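Local coordinates for protein putative kinase (Chloroflexus aurantiacus, PDB 2RHM) that is of unknown function but, as a putative kinase with a P-loop NTPase fold, probably binds a nucleotide and transfers its phosphate, at residues B[6-11]-B[29-34]; B[93-98]-B[154-159]. All coordinates share one frame; numbering follows the deposited sequence.

Contact 1 (B[6-11]-B[29-34])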
loop_
_atom_site.group_PDB
_atom_site.type_symbol
_atom_site.label_atom_id
_atom_site.label_comp_id
_atom_site.label_asym_id
_atom_site.label_seq_id
_atom_site.Cartn_x
_atom_site.Cartn_y
_atom_site.Cartn_z
ATOM N N ALA B 6 4.142 -16.342 0.014
ATOM C CA ALA B 6 5.494 -16.010 -0.406
ATOM C C ALA B 6 5.684 -14.513 -0.422
ATOM O O ALA B 6 4.761 -13.757 -0.740
ATOM C CB ALA B 6 5.795 -16.576 -1.796
ATOM N N LEU B 7 6.897 -14.083 -0.071
ATOM C CA LEU B 7 7.276 -12.684 -0.183
ATOM C C LEU B 7 8.454 -12.650 -1.146
ATOM O O LEU B 7 9.504 -13.213 -0.850
ATOM C CB LEU B 7 7.667 -12.098 1.172
ATOM C CG LEU B 7 8.292 -10.695 1.123
ATOM C CD1 LEU B 7 7.385 -9.729 0.388
ATOM C CD2 LEU B 7 8.600 -10.148 2.520
ATOM N N ILE B 8 8.242 -12.046 -2.317
ATOM C CA ILE B 8 9.253 -11.985 -3.358
ATOM C C ILE B 8 9.922 -10.634 -3.270
ATOM O O ILE B 8 9.283 -9.612 -3.494
ATOM C CB ILE B 8 8.632 -12.222 -4.761
ATOM C CG1 ILE B 8 7.946 -13.603 -4.790
ATOM C CG2 ILE B 8 9.696 -12.102 -5.836
ATOM C CD1 ILE B 8 6.865 -13.693 -5.812
ATOM N N ILE B 9 11.206 -10.653 -2.915
ATOM C CA ILE B 9 11.979 -9.451 -2.737
ATOM C C ILE B 9 12.838 -9.230 -3.970
ATOM O O ILE B 9 13.657 -10.073 -4.323
ATOM C CB ILE B 9 12.884 -9.543 -1.482
ATOM C CG1 ILE B 9 12.032 -9.706 -0.215
ATOM C CG2 ILE B 9 13.828 -8.334 -1.375
ATOM C CD1 ILE B 9 11.885 -11.155 0.227
ATOM N N VAL B 10 12.611 -8.109 -4.634
ATOM C CA VAL B 10 13.438 -7.708 -5.764
ATOM C C VAL B 10 14.288 -6.529 -5.363
ATOM O O VAL B 10 13.775 -5.456 -5.040
ATOM C CB VAL B 10 12.617 -7.364 -7.013
ATOM C CG1 VAL B 10 13.534 -7.093 -8.179
ATOM C CG2 VAL B 10 11.666 -8.499 -7.353
ATOM N N THR B 11 15.603 -6.752 -5.368
ATOM C CA THR B 11 16.548 -5.741 -4.918
ATOM C C THR B 11 17.583 -5.441 -5.998
ATOM O O THR B 11 17.636 -6.100 -7.019
ATOM C CB THR B 11 17.215 -6.150 -3.601
ATOM O OG1 THR B 11 17.889 -5.013 -3.033
ATOM C CG2 THR B 11 18.165 -7.302 -3.823
ATOM N N LEU B 29 3.198 -13.506 -12.599
ATOM C CA LEU B 29 2.712 -14.295 -11.458
ATOM C C LEU B 29 1.339 -13.815 -10.956
ATOM O O LEU B 29 0.771 -14.428 -10.045
ATOM C CB LEU B 29 3.707 -14.210 -10.302
ATOM C CG LEU B 29 5.174 -14.587 -10.557
ATOM C CD1 LEU B 29 6.037 -14.145 -9.392
ATOM C CD2 LEU B 29 5.325 -16.065 -10.818
ATOM N N ARG B 30 0.819 -12.739 -11.549
ATOM C CA ARG B 30 -0.433 -12.121 -11.129
ATOM C C ARG B 30 -0.422 -11.828 -9.623
ATOM O O ARG B 30 -1.315 -12.235 -8.879
ATOM C CB ARG B 30 -1.631 -12.995 -11.515
ATOM C CG ARG B 30 -1.695 -13.301 -13.004
ATOM C CD ARG B 30 -2.868 -14.202 -13.352
ATOM N NE ARG B 30 -4.125 -13.556 -13.003
ATOM C CZ ARG B 30 -4.726 -12.621 -13.739
ATOM N NH1 ARG B 30 -4.198 -12.204 -14.890
ATOM N NH2 ARG B 30 -5.863 -12.090 -13.316
ATOM N N LEU B 31 0.590 -11.092 -9.194
ATOM C CA LEU B 31 0.749 -10.738 -7.776
ATOM C C LEU B 31 0.818 -9.230 -7.587
ATOM O O LEU B 31 1.198 -8.487 -8.510
ATOM C CB LEU B 31 2.010 -11.394 -7.182
ATOM C CG LEU B 31 2.058 -12.926 -7.129
ATOM C CD1 LEU B 31 3.415 -13.367 -6.623
ATOM C CD2 LEU B 31 0.946 -13.477 -6.253
ATOM N N PRO B 32 0.427 -8.759 -6.386
ATOM C CA PRO B 32 0.548 -7.345 -6.065
ATOM C C PRO B 32 2.012 -6.944 -5.994
ATOM O O PRO B 32 2.880 -7.758 -5.620
ATOM C CB PRO B 32 -0.102 -7.216 -4.676
ATOM C CG PRO B 32 -0.784 -8.498 -4.429
ATOM C CD PRO B 32 -0.119 -9.532 -5.260
ATOM N N LEU B 33 2.269 -5.706 -6.403
ATOM C CA LEU B 33 3.621 -5.149 -6.411
ATOM C C LEU B 33 3.680 -3.862 -5.608
ATOM O O LEU B 33 2.978 -2.900 -5.908
ATOM C CB LEU B 33 4.039 -4.853 -7.848
ATOM C CG LEU B 33 5.377 -4.154 -8.081
ATOM C CD1 LEU B 33 6.510 -5.035 -7.518
ATOM C CD2 LEU B 33 5.550 -3.881 -9.567
ATOM N N LEU B 34 4.540 -3.857 -4.595
ATOM C CA LEU B 34 4.809 -2.661 -3.803
ATOM C C LEU B 34 6.223 -2.190 -4.073
ATOM O O LEU B 34 7.172 -2.918 -3.827
ATOM C CB LEU B 34 4.618 -2.976 -2.329
ATOM C CG LEU B 34 3.338 -3.718 -1.952
ATOM C CD1 LEU B 34 3.413 -4.039 -0.473
ATOM C CD2 LEU B 34 2.096 -2.913 -2.250
#
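Ile8 meets Leu29 and Leu31 without any polar bond between the two segments, so three methyl groups carry the whole contact. It illustrates how a strand can be tied to the connection that leaves it without pairing with the strand that follows. Ile8 CD1 is the atom shared by both leucines: it lies 3.7 Å from Leu29 CD1 and 3.6 Å from Leu31 CD1. The leucine methyls also touch, with Leu29 CD1 3.9 Å from Leu31 CD1, so the three form a nearly equilateral triangle. Ile8 and Leu29 reach toward each other tip to tip, whereas Leu31 comes across the isoleucine chain at about a right angle. In Ile8, CG1 stands beside the backbone N (chi1 -59°) and the chain continues nearly extended (chi2 155°), which carries CD1 far from the strand. The main chain leaves the helix at Arg30 with a positive phi of 52°, and Leu29 and Leu31, on either side of it in sequence, both turn toward Ile8. Val182 of helix 175-187 packs on both Ile8 and Leu29, closing the cluster from another element of the chain. The backbones remain apart, the nearest pair of CA atoms, Ile8 CA and Leu33 CA, being separated by 9.4 Å. Strand 80-83 fills that interval, and Ile8 makes its backbone hydrogen bonds with Leu80 and Met82. At the far end of the second segment, Leu33 N is hydrogen-bonded to Thr72 OG1 of the second subunit. Strand 6-12, helix 18-29 and strand 33-35 thus make a beta-alpha-beta crossover that skips one strand, entered through a probable Walker A P-loop, and the resulting 2-3-1-4-5 strand order is that of the adenylate kinase-like P-loop kinases.

Contact 2 (B[93-98]-B[154-159])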
loop_
_atom_site.group_PDB
_atom_site.type_symbol
_atom_site.label_atom_id
_atom_site.label_comp_id
_atom_site.label_asym_id
_atom_site.label_seq_id
_atom_site.Cartn_x
_atom_site.Cartn_y
_atom_site.Cartn_z
ATOM N N GLU B 93 16.374 -6.269 9.826
ATOM C CA GLU B 93 15.537 -6.283 11.024
ATOM C C GLU B 93 14.097 -5.892 10.670
ATOM O O GLU B 93 13.146 -6.386 11.295
ATOM C CB GLU B 93 16.091 -5.380 12.108
ATOM C CG GLU B 93 15.286 -5.478 13.417
ATOM C CD GLU B 93 15.951 -4.774 14.575
ATOM O OE1 GLU B 93 17.104 -4.333 14.422
ATOM O OE2 GLU B 93 15.317 -4.667 15.649
ATOM N N ARG B 94 13.904 -5.031 9.681
ATOM C CA ARG B 94 12.522 -4.739 9.284
ATOM C C ARG B 94 11.825 -5.982 8.740
ATOM O O ARG B 94 10.640 -6.176 9.007
ATOM C CB ARG B 94 12.412 -3.600 8.278
ATOM C CG ARG B 94 12.786 -2.216 8.816
ATOM C CD ARG B 94 12.952 -1.273 7.645
ATOM N NE ARG B 94 13.570 -0.016 8.040
ATOM C CZ ARG B 94 14.343 0.728 7.256
ATOM N NH1 ARG B 94 14.693 0.324 6.042
ATOM N NH2 ARG B 94 14.849 1.857 7.736
HETATM N N MSE B 95 12.549 -6.804 7.984
HETATM C CA MSE B 95 11.992 -8.048 7.454
HETATM C C MSE B 95 11.721 -9.040 8.577
HETATM O O MSE B 95 10.724 -9.745 8.569
HETATM C CB MSE B 95 12.912 -8.653 6.409
HETATM C CG MSE B 95 12.981 -7.846 5.154
HETATM SE SE MSE B 95 11.474 -8.203 4.000
HETATM C CE MSE B 95 11.893 -6.800 2.668
ATOM N N GLN B 96 12.600 -9.094 9.562
ATOM C CA GLN B 96 12.347 -9.933 10.727
ATOM C C GLN B 96 11.100 -9.516 11.482
ATOM O O GLN B 96 10.298 -10.352 11.887
ATOM C CB GLN B 96 13.559 -9.909 11.647
ATOM C CG GLN B 96 14.656 -10.778 11.095
ATOM C CD GLN B 96 16.019 -10.486 11.683
ATOM O OE1 GLN B 96 16.153 -9.716 12.634
ATOM N NE2 GLN B 96 17.042 -11.079 11.089
ATOM N N ASN B 97 10.949 -8.218 11.676
ATOM C CA ASN B 97 9.784 -7.663 12.350
ATOM C C ASN B 97 8.504 -7.925 11.567
ATOM O O ASN B 97 7.473 -8.234 12.155
ATOM C CB ASN B 97 9.993 -6.177 12.611
ATOM C CG ASN B 97 11.046 -5.924 13.679
ATOM O OD1 ASN B 97 11.407 -6.828 14.421
ATOM N ND2 ASN B 97 11.552 -4.698 13.743
ATOM N N LEU B 98 8.578 -7.813 10.244
ATOM C CA LEU B 98 7.459 -8.150 9.382
ATOM C C LEU B 98 7.067 -9.611 9.554
ATOM O O LEU B 98 5.881 -9.916 9.753
ATOM C CB LEU B 98 7.805 -7.888 7.908
ATOM C CG LEU B 98 6.697 -8.207 6.887
ATOM C CD1 LEU B 98 5.411 -7.397 7.117
ATOM C CD2 LEU B 98 7.188 -7.971 5.493
ATOM N N PRO B 154 24.611 -5.764 -1.778
ATOM C CA PRO B 154 24.492 -6.985 -0.986
ATOM C C PRO B 154 23.025 -7.412 -0.805
ATOM O O PRO B 154 22.170 -6.580 -0.507
ATOM C CB PRO B 154 25.112 -6.584 0.361
ATOM C CG PRO B 154 25.983 -5.394 0.027
ATOM C CD PRO B 154 25.173 -4.661 -0.986
ATOM N N PRO B 155 22.734 -8.713 -0.952
ATOM C CA PRO B 155 21.358 -9.143 -0.816
ATOM C C PRO B 155 20.943 -9.226 0.649
ATOM O O PRO B 155 21.810 -9.291 1.546
ATOM C CB PRO B 155 21.362 -10.530 -1.461
ATOM C CG PRO B 155 22.736 -11.022 -1.308
ATOM C CD PRO B 155 23.644 -9.839 -1.231
ATOM N N LEU B 156 19.635 -9.271 0.921
ATOM C CA LEU B 156 19.215 -9.388 2.315
ATOM C C LEU B 156 19.433 -10.824 2.781
ATOM O O LEU B 156 19.116 -11.763 2.066
ATOM C CB LEU B 156 17.779 -8.967 2.535
ATOM C CG LEU B 156 17.417 -7.536 2.143
ATOM C CD1 LEU B 156 15.964 -7.248 2.402
ATOM C CD2 LEU B 156 18.301 -6.547 2.880
ATOM N N PRO B 157 19.948 -10.997 3.993
ATOM C CA PRO B 157 20.213 -12.349 4.473
ATOM C C PRO B 157 18.956 -13.012 5.072
ATOM O O PRO B 157 18.902 -13.278 6.273
ATOM C CB PRO B 157 21.275 -12.117 5.549
ATOM C CG PRO B 157 20.987 -10.798 6.068
ATOM C CD PRO B 157 20.346 -9.983 4.980
ATOM N N LEU B 158 17.981 -13.315 4.214
ATOM C CA LEU B 158 16.653 -13.769 4.646
ATOM C C LEU B 158 16.501 -15.287 4.663
ATOM O O LEU B 158 15.526 -15.820 5.207
ATOM C CB LEU B 158 15.609 -13.213 3.670
ATOM C CG LEU B 158 15.526 -11.697 3.513
ATOM C CD1 LEU B 158 14.437 -11.349 2.538
ATOM C CD2 LEU B 158 15.274 -11.030 4.854
ATOM N N GLY B 159 17.469 -15.987 4.094
ATOM C CA GLY B 159 17.310 -17.390 3.882
ATOM C C GLY B 159 16.480 -17.499 2.621
ATOM O O GLY B 159 16.025 -16.504 2.050
HETATM O O HOH W 1 17.715 -12.366 8.694
#
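The loop that leads from helix 141-149 to the edge strand 162-166 lies against helix 88-101 of this P-loop fold, where Leu156 and Leu158 receive one helix residue, the selenomethionine Met95. The closest approach is from Leu158 CD2 to Met95 CB, 3.7 Å, and the same methyl stays 3.9 Å from Met95 CG. Leu156 meets the chain further out: its CD1 is 4.1 Å from Met95 CG and equally 4.1 Å from Met95 CE. That double touch depends on the bend of the Met95 chain at chi2 (-81°), which brings the terminal methyl round beside Leu156, whose own chain crosses it at about a right angle.

Pro157, between the two leucines, is the centre of an inverse gamma turn, with a weak bond of 2.9 Å from Leu158 N to Leu156 O. Its carbonyl takes up the polar side of the junction. A water bridges the segments there, accepting from Gln96 NE2 at 2.8 Å and donating to Pro157 O at the same length. Leu7 and Ile9 of strand 6-12 and Tyr67 of helix 52-75 also pack on Met95. The chemistry therefore divides in two: the direct contact is apolar, Met95 against Leu156 and Leu158, while the polar link between helix and loop, from Gln96 NE2 to Pro157 O, runs through a water.

How the contacts relate
Followed from the N terminus, the chain closes contact 1 first, when the end of helix 18-29 and the residues after it return to strand 6-12 across only 17 intervening residues. Contact 2 opens much later and spans 55 residues, from helix 88-101 to the loop before strand 162-166. The two loops run in series, neither enclosing nor crossing the other, yet strand 6-12 joins them, because its alternate side chains serve different faces of the sheet. Ile8 belongs to contact 1, whereas its neighbours turn to contact 2: Ile9 CG1 lies 4.1 Å from Met95 CE, and Leu7 CD2 lies 3.8 Å from Met95 SE. The centres are about 15 Å apart.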